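Side-chain contacts in putative PTS system, cellobiose-specific IIA component (Streptococcus mutans, PDB 3L8R), which probably passes phosphoryl groups along a sugar phosphotransferase system during cellobiose uptake, working as a magnesium-binding helical trimer: residues L32-A37 and Q97-T102; S39-A44 and M104-V109. All blocks are in the same frame, centred on the assembly; numbering follows the deposited sequence.

Contact 1 of 2, residues L32-A37 and Q97-T102; sequences LNSGNA and QDHLMT
S34 and H99 meet between two helices, 20-49 and 91-118, that run in roughly the same direction; the axes of segments 32-37 and 97-102 approach to 8.8 Å, with N-to-C directions 33° apart. The CA of S34 lies 5.4 Å from the CA of L100, the nearest backbone pair of the two segments, a closeness that a small residue allows. Its CB points toward helix 91-118 and comes to 3.9 Å from L100 CA, with the L100 methyl CD1 a little farther off. A chi1 of 89° then sets OG between the backbone N and the carbonyl carbon of S34, and carries it to the imidazole. There S34 OG and H99 ND1 share a hydrogen bond of 3.1 Å in which either could be the donor. The hydroxyl approaches the ring obliquely, and it also makes a weak bond back to the carbonyl of I30, one helical turn earlier. Beside it G35, with no side chain, lets the ring lie against the backbone, H99 CE1 standing 3.7 Å from G35 CA. L100 packs on L67, A70 and Q74 of helix 53-82. On the far side of helix 91-118, D98, a predicted magnesium ligand, faces the D98 residues of the two other subunits, while T102 OG1 bonds back to D98 O. The side chain of H99 lies about 5 Å from that of H95, the predicted site of the phosphohistidine intermediate, not phosphorylated here. The bond to ND1 probably restrains rotation of the H99 imidazole and, through the choice of donor, couples its tautomer to the hydroxyl.

Contact 2 of 2, residues S39-A44 and M104-V109; sequences SIVHEA and MTLREV
V41 holds CG1 anti to its backbone N (chi1 170°) and L106 does the same with CG (chi1 -175°), which brings their branched ends together between two nearly parallel helices. The closest methyls are V41 CG1 and L106 CD2, 4.0 Å apart at an oblique crossing of the side chains. The other valine branch, CG2, lies 4.1 Å from R107 CB, so the beta-branched residue spreads over two neighbours of helix 91-118. Only the aliphatic root of R107 is used here: its chain bends away, and E108 CG lies over one face of the guanidinium. H42 approaches L106 from another side, roughly at a right angle, with NE2 4.0 Å from L106 CD2. This is contact with an apolar methyl; the polar partner of NE2 is E108 OE1 of the third subunit, so the histidine serves both the helix pair and the trimer. A leucine suits this place because its one methyl, CD2, touches both the valine methyl and the imidazole. The axes of segments 39-44 and 104-109 come to 10.0 Å, 14° from parallel, and helix 53-82 completes the packing, A63 meeting V41 and N64 meeting R107, while R38 and F45 of helix 20-49 also touch L106.

Contacts 1 and 2 are successive steps along one helix pair, 20-49 with 91-118, and their centres lie 10 Å apart. Along the chain the order is 32-37, 39-44, 97-102, 104-109, so both pairings advance in the same sense, as expected of helices running the same way. Helix 53-82, between them in sequence, packs against both contacts and completes an all-helical three-helix subunit. The character changes along the interface, from a polar bond close to the predicted phosphorylation and magnesium sites in contact 1 to apolar packing in contact 2. Residues of both also touch the second and third subunits, so both contacts border the trimer interface.

Contact 1 of 2, residues L32-A37 and Q97-T102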
ATOM      1  N   LEU A  32      -8.263   2.667 -13.469  1.00 19.15           N
ATOM      2  CA  LEU A  32      -9.591   2.084 -13.725  1.00 20.55           C
ATOM      3  C   LEU A  32      -9.663   0.600 -13.437  1.00 20.26           C
ATOM      4  O   LEU A  32     -10.603   0.147 -12.785  1.00 19.60           O
ATOM      5  CB  LEU A  32     -10.124   2.340 -15.154  1.00 21.64           C
ATOM      6  CG  LEU A  32     -10.632   3.789 -15.258  1.00 24.69           C
ATOM      7  CD1 LEU A  32     -10.552   4.328 -16.703  1.00 25.29           C
ATOM      8  CD2 LEU A  32     -12.041   3.928 -14.650  1.00 25.08           C
ATOM      9  N   ASN A  33      -8.689  -0.156 -13.951  1.00 20.08           N
ATOM     10  CA  ASN A  33      -8.711  -1.592 -13.736  1.00 19.92           C
ATOM     11  C   ASN A  33      -8.398  -1.990 -12.316  1.00 19.46           C
ATOM     12  O   ASN A  33      -8.956  -2.958 -11.797  1.00 19.47           O
ATOM     13  CB  ASN A  33      -7.802  -2.313 -14.716  1.00 20.01           C
ATOM     14  CG  ASN A  33      -8.352  -2.279 -16.133  1.00 20.15           C
ATOM     15  OD1 ASN A  33      -9.548  -2.502 -16.349  1.00 21.43           O
ATOM     16  ND2 ASN A  33      -7.480  -2.013 -17.106  1.00 18.09           N
ATOM     17  N   SER A  34      -7.552  -1.235 -11.639  1.00 18.79           N
ATOM     18  CA  SER A  34      -7.306  -1.635 -10.266  1.00 18.54           C
ATOM     19  C   SER A  34      -8.447  -1.180  -9.370  1.00 17.39           C
ATOM     20  O   SER A  34      -8.827  -1.914  -8.450  1.00 16.93           O
ATOM     21  CB  SER A  34      -5.886  -1.284  -9.772  1.00 19.36           C
ATOM     22  OG  SER A  34      -5.804   0.026  -9.190  1.00 23.88           O
ATOM     23  N   GLY A  35      -9.060  -0.036  -9.707  1.00 17.58           N
ATOM     24  CA  GLY A  35     -10.270   0.451  -9.001  1.00 18.21           C
ATOM     25  C   GLY A  35     -11.356  -0.622  -9.058  1.00 19.78           C
ATOM     26  O   GLY A  35     -11.969  -0.992  -8.054  1.00 21.29           O
ATOM     27  N   ASN A  36     -11.581  -1.165 -10.243  1.00 20.46           N
ATOM     28  CA  ASN A  36     -12.547  -2.222 -10.405  1.00 21.05           C
ATOM     29  C   ASN A  36     -12.166  -3.445  -9.581  1.00 21.04           C
ATOM     30  O   ASN A  36     -13.019  -4.033  -8.888  1.00 21.32           O
ATOM     31  CB  ASN A  36     -12.659  -2.607 -11.863  1.00 21.54           C
ATOM     32  CG  ASN A  36     -13.860  -3.492 -12.133  1.00 23.98           C
ATOM     33  OD1 ASN A  36     -13.825  -4.357 -13.005  1.00 27.16           O
ATOM     34  ND2 ASN A  36     -14.929  -3.271 -11.402  1.00 25.64           N
ATOM     35  N   ALA A  37     -10.882  -3.821  -9.628  1.00 19.89           N
ATOM     36  CA  ALA A  37     -10.444  -5.014  -8.900  1.00 17.98           C
ATOM     37  C   ALA A  37     -10.622  -4.748  -7.437  1.00 17.47           C
ATOM     38  O   ALA A  37     -11.025  -5.640  -6.696  1.00 17.53           O
ATOM     39  CB  ALA A  37      -8.985  -5.397  -9.235  1.00 17.70           C
ATOM     40  N   GLN A  97      -0.022   3.817  -9.595  1.00 14.53           N
ATOM     41  CA  GLN A  97       0.800   2.814  -8.972  1.00 14.75           C
ATOM     42  C   GLN A  97       0.387   2.544  -7.540  1.00 14.50           C
ATOM     43  O   GLN A  97       0.427   1.383  -7.100  1.00 16.08           O
ATOM     44  CB  GLN A  97       2.265   3.191  -9.046  1.00 14.88           C
ATOM     45  CG  GLN A  97       2.836   3.235 -10.480  1.00 15.81           C
ATOM     46  CD  GLN A  97       4.295   3.661 -10.487  1.00 19.83           C
ATOM     47  OE1 GLN A  97       4.621   4.801 -10.868  1.00 23.32           O
ATOM     48  NE2 GLN A  97       5.176   2.780 -10.008  1.00 15.86           N
ATOM     49  N   ASP A  98      -0.049   3.559  -6.800  1.00 13.46           N
ATOM     50  CA  ASP A  98      -0.403   3.289  -5.399  1.00 13.30           C
ATOM     51  C   ASP A  98      -1.714   2.489  -5.422  1.00 13.21           C
ATOM     52  O   ASP A  98      -1.977   1.665  -4.555  1.00 13.15           O
ATOM     53  CB  ASP A  98      -0.668   4.564  -4.581  1.00 12.62           C
ATOM     54  CG  ASP A  98       0.569   5.365  -4.243  1.00 14.99           C
ATOM     55  OD1 ASP A  98       1.737   4.834  -4.069  1.00 20.69           O
ATOM     56  OD2 ASP A  98       0.366   6.608  -4.141  1.00 13.60           O
ATOM     57  N   HIS A  99      -2.568   2.760  -6.394  1.00 13.38           N
ATOM     58  CA  HIS A  99      -3.830   2.060  -6.437  1.00 13.80           C
ATOM     59  C   HIS A  99      -3.563   0.613  -6.813  1.00 13.21           C
ATOM     60  O   HIS A  99      -4.085  -0.309  -6.167  1.00 14.51           O
ATOM     61  CB  HIS A  99      -4.776   2.727  -7.434  1.00 15.30           C
ATOM     62  CG  HIS A  99      -6.187   2.797  -6.948  1.00 20.48           C
ATOM     63  ND1 HIS A  99      -7.004   1.675  -6.862  1.00 23.43           N
ATOM     64  CD2 HIS A  99      -6.916   3.845  -6.476  1.00 22.62           C
ATOM     65  CE1 HIS A  99      -8.173   2.036  -6.348  1.00 25.80           C
ATOM     66  NE2 HIS A  99      -8.148   3.344  -6.120  1.00 25.41           N
ATOM     67  N   LEU A 100      -2.729   0.393  -7.819  1.00 11.37           N
ATOM     68  CA  LEU A 100      -2.355  -0.978  -8.156  1.00 11.30           C
ATOM     69  C   LEU A 100      -1.753  -1.718  -6.960  1.00 11.22           C
ATOM     70  O   LEU A 100      -2.231  -2.773  -6.599  1.00 12.22           O
ATOM     71  CB  LEU A 100      -1.411  -1.019  -9.373  1.00 10.43           C
ATOM     72  CG  LEU A 100      -0.964  -2.390  -9.897  1.00 10.57           C
ATOM     73  CD1 LEU A 100      -2.090  -3.449 -10.132  1.00  3.73           C
ATOM     74  CD2 LEU A 100      -0.049  -2.275 -11.154  1.00  5.60           C
ATOM     75  N   MET A 101      -0.726  -1.165  -6.329  1.00 11.05           N
ATOM     76  CA  MET A 101       0.004  -1.939  -5.334  1.00 10.61           C
ATOM     77  C   MET A 101      -0.786  -2.062  -4.029  1.00 10.63           C
ATOM     78  O   MET A 101      -0.708  -3.098  -3.375  1.00 12.20           O
ATOM     79  CB  MET A 101       1.386  -1.337  -5.108  1.00 10.87           C
ATOM     80  CG  MET A 101       2.288  -1.270  -6.391  1.00 13.16           C
ATOM     81  SD  MET A 101       2.984  -2.906  -6.941  1.00 18.02           S
ATOM     82  CE  MET A 101       4.027  -3.296  -5.497  1.00 14.30           C
ATOM     83  N   THR A 102      -1.602  -1.082  -3.642  1.00  9.09           N
ATOM     84  CA  THR A 102      -2.399  -1.323  -2.447  1.00  8.50           C
ATOM     85  C   THR A 102      -3.521  -2.294  -2.727  1.00  9.25           C
ATOM     86  O   THR A 102      -3.939  -3.078  -1.864  1.00  7.94           O
ATOM     87  CB  THR A 102      -2.900  -0.057  -1.720  1.00  9.16           C
ATOM     88  OG1 THR A 102      -3.933   0.612  -2.484  1.00 12.78           O
ATOM     89  CG2 THR A 102      -1.766   0.921  -1.398  1.00  4.23           C
TER

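Contact 2 of 2, residues S39-A44 and M104-V109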
ATOM      1  N   SER A  39     -13.003  -2.960  -6.054  1.00 17.79           N
ATOM      2  CA  SER A  39     -14.392  -3.110  -5.649  1.00 18.50           C
ATOM      3  C   SER A  39     -14.752  -4.579  -5.634  1.00 18.27           C
ATOM      4  O   SER A  39     -15.587  -5.005  -4.842  1.00 19.18           O
ATOM      5  CB  SER A  39     -15.343  -2.322  -6.543  1.00 19.14           C
ATOM      6  OG  SER A  39     -15.499  -2.959  -7.803  1.00 22.89           O
ATOM      7  N   ILE A  40     -14.107  -5.370  -6.477  1.00 17.27           N
ATOM      8  CA  ILE A  40     -14.456  -6.769  -6.493  1.00 17.32           C
ATOM      9  C   ILE A  40     -13.917  -7.432  -5.252  1.00 17.76           C
ATOM     10  O   ILE A  40     -14.572  -8.339  -4.664  1.00 18.33           O
ATOM     11  CB  ILE A  40     -14.017  -7.516  -7.767  1.00 16.77           C
ATOM     12  CG1 ILE A  40     -14.716  -6.953  -9.001  1.00 14.16           C
ATOM     13  CG2 ILE A  40     -14.429  -8.964  -7.663  1.00 19.70           C
ATOM     14  CD1 ILE A  40     -13.881  -7.097 -10.241  1.00 11.89           C
ATOM     15  N   VAL A  41     -12.740  -6.985  -4.826  1.00 16.42           N
ATOM     16  CA  VAL A  41     -12.197  -7.574  -3.617  1.00 16.00           C
ATOM     17  C   VAL A  41     -13.151  -7.309  -2.461  1.00 16.60           C
ATOM     18  O   VAL A  41     -13.377  -8.198  -1.625  1.00 16.46           O
ATOM     19  CB  VAL A  41     -10.795  -7.068  -3.275  1.00 15.34           C
ATOM     20  CG1 VAL A  41     -10.415  -7.557  -1.881  1.00 14.43           C
ATOM     21  CG2 VAL A  41      -9.801  -7.540  -4.310  1.00 14.45           C
ATOM     22  N   HIS A  42     -13.696  -6.086  -2.411  1.00 17.09           N
ATOM     23  CA  HIS A  42     -14.672  -5.734  -1.383  1.00 18.16           C
ATOM     24  C   HIS A  42     -15.940  -6.576  -1.478  1.00 18.68           C
ATOM     25  O   HIS A  42     -16.445  -7.033  -0.482  1.00 19.10           O
ATOM     26  CB  HIS A  42     -15.009  -4.254  -1.396  1.00 18.17           C
ATOM     27  CG  HIS A  42     -14.022  -3.429  -0.649  1.00 17.08           C
ATOM     28  ND1 HIS A  42     -13.946  -3.442   0.728  1.00 16.60           N
ATOM     29  CD2 HIS A  42     -13.050  -2.590  -1.083  1.00 14.34           C
ATOM     30  CE1 HIS A  42     -12.973  -2.632   1.116  1.00 17.90           C
ATOM     31  NE2 HIS A  42     -12.413  -2.102   0.035  1.00 16.54           N
ATOM     32  N   GLU A  43     -16.404  -6.845  -2.682  1.00 20.30           N
ATOM     33  CA  GLU A  43     -17.422  -7.891  -2.885  1.00 21.39           C
ATOM     34  C   GLU A  43     -17.002  -9.177  -2.173  1.00 21.20           C
ATOM     35  O   GLU A  43     -17.741  -9.665  -1.311  1.00 21.19           O
ATOM     36  CB  GLU A  43     -17.708  -8.131  -4.369  1.00 21.33           C
ATOM     37  CG  GLU A  43     -18.238  -6.917  -5.108  1.00 23.01           C
ATOM     38  CD  GLU A  43     -18.910  -7.290  -6.415  1.00 27.45           C
ATOM     39  OE1 GLU A  43     -18.301  -7.213  -7.493  1.00 25.01           O
ATOM     40  OE2 GLU A  43     -20.091  -7.678  -6.354  1.00 35.37           O
ATOM     41  N   ALA A  44     -15.796  -9.674  -2.435  1.00 21.14           N
ATOM     42  CA  ALA A  44     -15.373 -10.872  -1.718  1.00 21.83           C
ATOM     43  C   ALA A  44     -15.460 -10.663  -0.204  1.00 23.21           C
ATOM     44  O   ALA A  44     -15.866 -11.587   0.511  1.00 23.78           O
ATOM     45  CB  ALA A  44     -14.003 -11.333  -2.131  1.00 21.81           C
ATOM     46  N   MET A 104      -3.403  -4.822  -4.904  1.00 12.78           N
ATOM     47  CA  MET A 104      -2.750  -6.147  -4.758  1.00 13.25           C
ATOM     48  C   MET A 104      -2.614  -6.577  -3.295  1.00 12.91           C
ATOM     49  O   MET A 104      -3.046  -7.653  -2.914  1.00 13.06           O
ATOM     50  CB  MET A 104      -1.367  -6.108  -5.380  1.00 14.08           C
ATOM     51  CG  MET A 104      -0.490  -7.361  -5.109  1.00 20.77           C
ATOM     52  SD  MET A 104       1.084  -7.121  -6.005  1.00 34.46           S
ATOM     53  CE  MET A 104       2.082  -6.314  -4.728  1.00 29.93           C
ATOM     54  N   THR A 105      -2.009  -5.723  -2.474  1.00 12.48           N
ATOM     55  CA  THR A 105      -1.885  -6.004  -1.066  1.00 11.88           C
ATOM     56  C   THR A 105      -3.254  -6.334  -0.477  1.00 11.61           C
ATOM     57  O   THR A 105      -3.378  -7.279   0.306  1.00 11.15           O
ATOM     58  CB  THR A 105      -1.291  -4.812  -0.288  1.00 11.97           C
ATOM     59  OG1 THR A 105      -0.109  -4.309  -0.938  1.00 12.55           O
ATOM     60  CG2 THR A 105      -0.954  -5.228   1.123  1.00 13.14           C
ATOM     61  N   LEU A 106      -4.291  -5.578  -0.860  1.00 11.16           N
ATOM     62  CA  LEU A 106      -5.595  -5.827  -0.287  1.00 10.56           C
ATOM     63  C   LEU A 106      -6.138  -7.194  -0.732  1.00 12.27           C
ATOM     64  O   LEU A 106      -6.734  -7.873   0.080  1.00 10.36           O
ATOM     65  CB  LEU A 106      -6.581  -4.717  -0.612  1.00 10.25           C
ATOM     66  CG  LEU A 106      -7.943  -4.849   0.059  1.00  8.42           C
ATOM     67  CD1 LEU A 106      -7.864  -4.521   1.560  1.00  7.06           C
ATOM     68  CD2 LEU A 106      -9.012  -4.032  -0.614  1.00  7.98           C
ATOM     69  N   ARG A 107      -5.981  -7.585  -2.005  1.00 13.73           N
ATOM     70  CA  ARG A 107      -6.385  -8.962  -2.413  1.00 16.47           C
ATOM     71  C   ARG A 107      -5.656  -9.995  -1.570  1.00 16.31           C
ATOM     72  O   ARG A 107      -6.260 -10.926  -1.109  1.00 16.59           O
ATOM     73  CB  ARG A 107      -6.109  -9.270  -3.891  1.00 17.03           C
ATOM     74  CG  ARG A 107      -5.418 -10.632  -4.034  1.00 24.43           C
ATOM     75  CD  ARG A 107      -4.535 -10.892  -5.317  1.00 32.72           C
ATOM     76  NE  ARG A 107      -3.165 -10.340  -5.374  1.00 35.42           N
ATOM     77  CZ  ARG A 107      -2.024 -11.057  -5.254  1.00 41.75           C
ATOM     78  NH1 ARG A 107      -2.027 -12.378  -4.985  1.00 41.06           N
ATOM     79  NH2 ARG A 107      -0.839 -10.447  -5.381  1.00 42.53           N
ATOM     80  N   GLU A 108      -4.348  -9.807  -1.374  1.00 16.82           N
ATOM     81  CA  GLU A 108      -3.526 -10.698  -0.575  1.00 16.59           C
ATOM     82  C   GLU A 108      -4.118 -10.858   0.803  1.00 17.43           C
ATOM     83  O   GLU A 108      -4.291 -11.983   1.272  1.00 18.64           O
ATOM     84  CB  GLU A 108      -2.108 -10.182  -0.469  1.00 16.44           C
ATOM     85  CG  GLU A 108      -1.286 -10.447  -1.719  1.00 18.21           C
ATOM     86  CD  GLU A 108       0.113  -9.884  -1.667  1.00 22.99           C
ATOM     87  OE1 GLU A 108       0.802  -9.943  -0.629  1.00 26.54           O
ATOM     88  OE2 GLU A 108       0.571  -9.400  -2.690  1.00 28.10           O
ATOM     89  N   VAL A 109      -4.417  -9.766   1.489  1.00 17.60           N
ATOM     90  CA  VAL A 109      -5.183  -9.960   2.702  1.00 17.29           C
ATOM     91  C   VAL A 109      -6.584 -10.144   2.220  1.00 19.70           C
ATOM     92  O   VAL A 109      -7.104  -9.358   1.441  1.00 22.04           O
ATOM     93  CB  VAL A 109      -4.969  -8.858   3.807  1.00 17.08           C
ATOM     94  CG1 VAL A 109      -3.975  -7.778   3.396  1.00 14.74           C
ATOM     95  CG2 VAL A 109      -6.264  -8.361   4.436  1.00 10.41           C
TER